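Side-chain contact in probable threonyl-tRNA synthetase 1 (Aeropyrum pernix, PDB 3A32), which probably attaches threonine to its tRNA as the zinc-containing catalytic subunit of a homodimeric class II synthetase without an editing domain: residues A56-K61 with E190-L195. Sequence-based numbering, arbitrary orientation.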
ATOM      1  N   ALA A  56      -2.537   4.214   3.049  1.00  5.34           N
ATOM      2  CA  ALA A  56      -3.121   3.051   2.389  1.00  6.22           C
ATOM      3  C   ALA A  56      -3.553   1.992   3.387  1.00  6.77           C
ATOM      4  O   ALA A  56      -4.630   1.399   3.255  1.00  6.15           O
ATOM      5  CB  ALA A  56      -2.117   2.420   1.379  1.00  5.31           C
ATOM      6  N   GLU A  57      -2.682   1.766   4.381  1.00  6.95           N
ATOM      7  CA  GLU A  57      -2.789   0.705   5.368  1.00  7.25           C
ATOM      8  C   GLU A  57      -3.904   0.982   6.362  1.00  6.32           C
ATOM      9  O   GLU A  57      -4.707   0.101   6.658  1.00  6.86           O
ATOM     10  CB  GLU A  57      -1.445   0.587   6.118  1.00  6.73           C
ATOM     11  CG  GLU A  57      -1.540  -0.365   7.244  1.00 10.42           C
ATOM     12  CD  GLU A  57      -0.334  -0.382   8.218  1.00 10.42           C
ATOM     13  OE1 GLU A  57       0.778  -0.024   7.785  1.00  8.33           O
ATOM     14  OE2 GLU A  57      -0.577  -0.805   9.414  1.00 11.36           O
ATOM     15  N   VAL A  58      -3.913   2.197   6.923  1.00  5.12           N
ATOM     16  CA  VAL A  58      -4.992   2.665   7.814  1.00  3.49           C
ATOM     17  C   VAL A  58      -6.355   2.695   7.115  1.00  3.78           C
ATOM     18  O   VAL A  58      -7.314   2.192   7.655  1.00  5.40           O
ATOM     19  CB  VAL A  58      -4.707   4.104   8.417  1.00  3.00           C
ATOM     20  CG1 VAL A  58      -5.935   4.632   9.191  1.00  2.00           C
ATOM     21  CG2 VAL A  58      -3.461   4.076   9.334  1.00  2.00           C
ATOM     22  N   LEU A  59      -6.438   3.272   5.925  1.00  3.29           N
ATOM     23  CA  LEU A  59      -7.708   3.353   5.220  1.00  4.23           C
ATOM     24  C   LEU A  59      -8.189   1.990   4.763  1.00  4.57           C
ATOM     25  O   LEU A  59      -9.376   1.722   4.874  1.00  5.57           O
ATOM     26  CB  LEU A  59      -7.645   4.333   4.022  1.00  4.43           C
ATOM     27  CG  LEU A  59      -7.276   5.757   4.459  1.00  7.00           C
ATOM     28  CD1 LEU A  59      -7.021   6.666   3.255  1.00  5.56           C
ATOM     29  CD2 LEU A  59      -8.404   6.283   5.374  1.00  6.50           C
ATOM     30  N   ALA A  60      -7.280   1.139   4.261  1.00  3.75           N
ATOM     31  CA  ALA A  60      -7.610  -0.230   3.896  1.00  4.37           C
ATOM     32  C   ALA A  60      -8.164  -1.029   5.081  1.00  4.76           C
ATOM     33  O   ALA A  60      -9.242  -1.612   4.988  1.00  4.71           O
ATOM     34  CB  ALA A  60      -6.386  -0.966   3.253  1.00  3.62           C
ATOM     35  N   LYS A  61      -7.436  -1.045   6.189  1.00  4.91           N
ATOM     36  CA  LYS A  61      -7.877  -1.740   7.408  1.00  5.46           C
ATOM     37  C   LYS A  61      -9.147  -1.176   8.018  1.00  6.01           C
ATOM     38  O   LYS A  61     -10.000  -1.967   8.474  1.00  6.67           O
ATOM     39  CB  LYS A  61      -6.745  -1.804   8.456  1.00  5.38           C
ATOM     40  CG  LYS A  61      -5.525  -2.623   7.966  1.00  5.15           C
ATOM     41  CD  LYS A  61      -4.307  -2.527   8.879  1.00  4.28           C
ATOM     42  CE  LYS A  61      -3.231  -3.445   8.336  1.00  3.04           C
ATOM     43  NZ  LYS A  61      -1.970  -3.428   9.140  1.00  5.48           N
ATOM     44  N   GLU A 190     -12.137  12.728  12.406  1.00  7.61           N
ATOM     45  CA  GLU A 190     -11.905  12.977  13.826  1.00  8.92           C
ATOM     46  C   GLU A 190     -10.719  12.211  14.366  1.00  8.81           C
ATOM     47  O   GLU A 190      -9.942  12.726  15.160  1.00  8.95           O
ATOM     48  CB  GLU A 190     -13.188  12.705  14.660  1.00  8.27           C
ATOM     49  CG  GLU A 190     -14.271  13.743  14.385  1.00  8.07           C
ATOM     50  CD  GLU A 190     -15.519  13.607  15.261  1.00 10.43           C
ATOM     51  OE1 GLU A 190     -15.831  12.479  15.688  1.00  9.03           O
ATOM     52  OE2 GLU A 190     -16.203  14.645  15.524  1.00 14.74           O
ATOM     53  N   ARG A 191     -10.569  10.974  13.925  1.00  9.22           N
ATOM     54  CA  ARG A 191      -9.595  10.078  14.548  1.00  8.74           C
ATOM     55  C   ARG A 191      -8.270  10.029  13.868  1.00  8.39           C
ATOM     56  O   ARG A 191      -7.238   9.874  14.559  1.00  8.29           O
ATOM     57  CB  ARG A 191     -10.184   8.678  14.740  1.00  9.43           C
ATOM     58  CG  ARG A 191     -11.315   8.782  15.765  1.00 10.76           C
ATOM     59  CD  ARG A 191     -11.934   7.503  16.133  1.00 13.44           C
ATOM     60  NE  ARG A 191     -13.088   7.817  16.973  1.00 17.47           N
ATOM     61  CZ  ARG A 191     -13.841   6.896  17.582  1.00 18.06           C
ATOM     62  NH1 ARG A 191     -13.566   5.591  17.434  1.00 14.74           N
ATOM     63  NH2 ARG A 191     -14.869   7.293  18.328  1.00 16.35           N
ATOM     64  N   LEU A 192      -8.279  10.167  12.538  1.00  6.99           N
ATOM     65  CA  LEU A 192      -7.037  10.158  11.770  1.00  6.90           C
ATOM     66  C   LEU A 192      -6.513  11.561  11.655  1.00  7.80           C
ATOM     67  O   LEU A 192      -5.308  11.818  11.856  1.00  8.76           O
ATOM     68  CB  LEU A 192      -7.209   9.512  10.387  1.00  6.12           C
ATOM     69  CG  LEU A 192      -5.977   9.449   9.496  1.00  5.71           C
ATOM     70  CD1 LEU A 192      -4.839   8.652  10.149  1.00  3.72           C
ATOM     71  CD2 LEU A 192      -6.358   8.844   8.160  1.00  4.78           C
ATOM     72  N   PHE A 193      -7.414  12.486  11.364  1.00  8.07           N
ATOM     73  CA  PHE A 193      -6.999  13.862  11.124  1.00  8.32           C
ATOM     74  C   PHE A 193      -7.205  14.818  12.310  1.00  8.92           C
ATOM     75  O   PHE A 193      -6.726  15.955  12.268  1.00  9.80           O
ATOM     76  CB  PHE A 193      -7.566  14.380   9.786  1.00  7.56           C
ATOM     77  CG  PHE A 193      -6.967  13.671   8.570  1.00  7.34           C
ATOM     78  CD1 PHE A 193      -5.634  13.900   8.199  1.00  9.33           C
ATOM     79  CD2 PHE A 193      -7.693  12.736   7.851  1.00  4.35           C
ATOM     80  CE1 PHE A 193      -5.019  13.243   7.074  1.00  7.04           C
ATOM     81  CE2 PHE A 193      -7.095  12.080   6.747  1.00  7.24           C
ATOM     82  CZ  PHE A 193      -5.736  12.350   6.356  1.00  3.58           C
ATOM     83  N   LYS A 194      -7.888  14.380  13.367  1.00  9.23           N
ATOM     84  CA  LYS A 194      -8.209  15.295  14.500  1.00  9.35           C
ATOM     85  C   LYS A 194      -8.983  16.549  14.109  1.00  9.27           C
ATOM     86  O   LYS A 194      -8.724  17.655  14.636  1.00  9.81           O
ATOM     87  CB  LYS A 194      -6.918  15.706  15.219  1.00  9.79           C
ATOM     88  CG  LYS A 194      -6.052  14.509  15.623  1.00 12.50           C
ATOM     89  CD  LYS A 194      -6.827  13.625  16.639  1.00 16.80           C
ATOM     90  CE  LYS A 194      -7.109  14.444  17.917  1.00 20.71           C
ATOM     91  NZ  LYS A 194      -7.604  13.569  19.005  1.00 23.86           N
ATOM     92  N   LEU A 195      -9.926  16.400  13.175  1.00  9.03           N
ATOM     93  CA  LEU A 195     -10.769  17.505  12.745  1.00  9.02           C
ATOM     94  C   LEU A 195     -12.163  17.284  13.307  1.00  9.86           C
ATOM     95  O   LEU A 195     -12.823  16.322  12.952  1.00 13.27           O
ATOM     96  CB  LEU A 195     -10.847  17.560  11.221  1.00  8.48           C
ATOM     97  CG  LEU A 195      -9.583  17.918  10.413  1.00  8.75           C
ATOM     98  CD1 LEU A 195      -9.802  17.664   8.938  1.00  7.00           C
ATOM     99  CD2 LEU A 195      -9.144  19.335  10.654  1.00  5.85           C
TER
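Leu192, in the C-terminal end region of helix 174-191, reaches to Val58 and Leu59 on helix 48-65. Its CB points at that helix but is still 5.2 Å from Val58 CG1. Next comes CG, which the anti chi1 (180°) extends away from the backbone; it also lies 3.9 Å above the ring plane of Phe193, near the rim. From there the side chain forks, and chi2 near 60° spreads the two methyls. Leu192 CD1 meets Val58 CG1 at 4.3 Å, while Leu192 CD2 lies 4.4 Å from Val58 CG1, one valine methyl facing both prongs of the leucine. Leu192 CD2 also meets Leu59 CD2 at 4.3 Å, methyl to methyl. All of this is apolar and buried, at ordinary to slightly long van der Waals range, with no hydrogen bond across. Helix 48-65, leading into strand 69-70, matches the class II motif 1 helix, which lies at the dimer interface. Its side turned from Leu192 bears Glu57 and Lys61, bonded one turn apart (Lys61 NZ to Glu57 OE2, 3.0 Å) with the ammonium well above the carboxylate plane; Glu57 OE1 also bridges to Lys61 of the second subunit, and Lys61 to Glu57 of that subunit. Val453 of helix 435-457 touches both Val58 and Leu192, and Phe137 of strand 134-143 packs on Leu59. Beyond Leu192 the chain turns through Lys194, at positive phi, where Arg328 binds the carbonyls of Phe193 and Lys194.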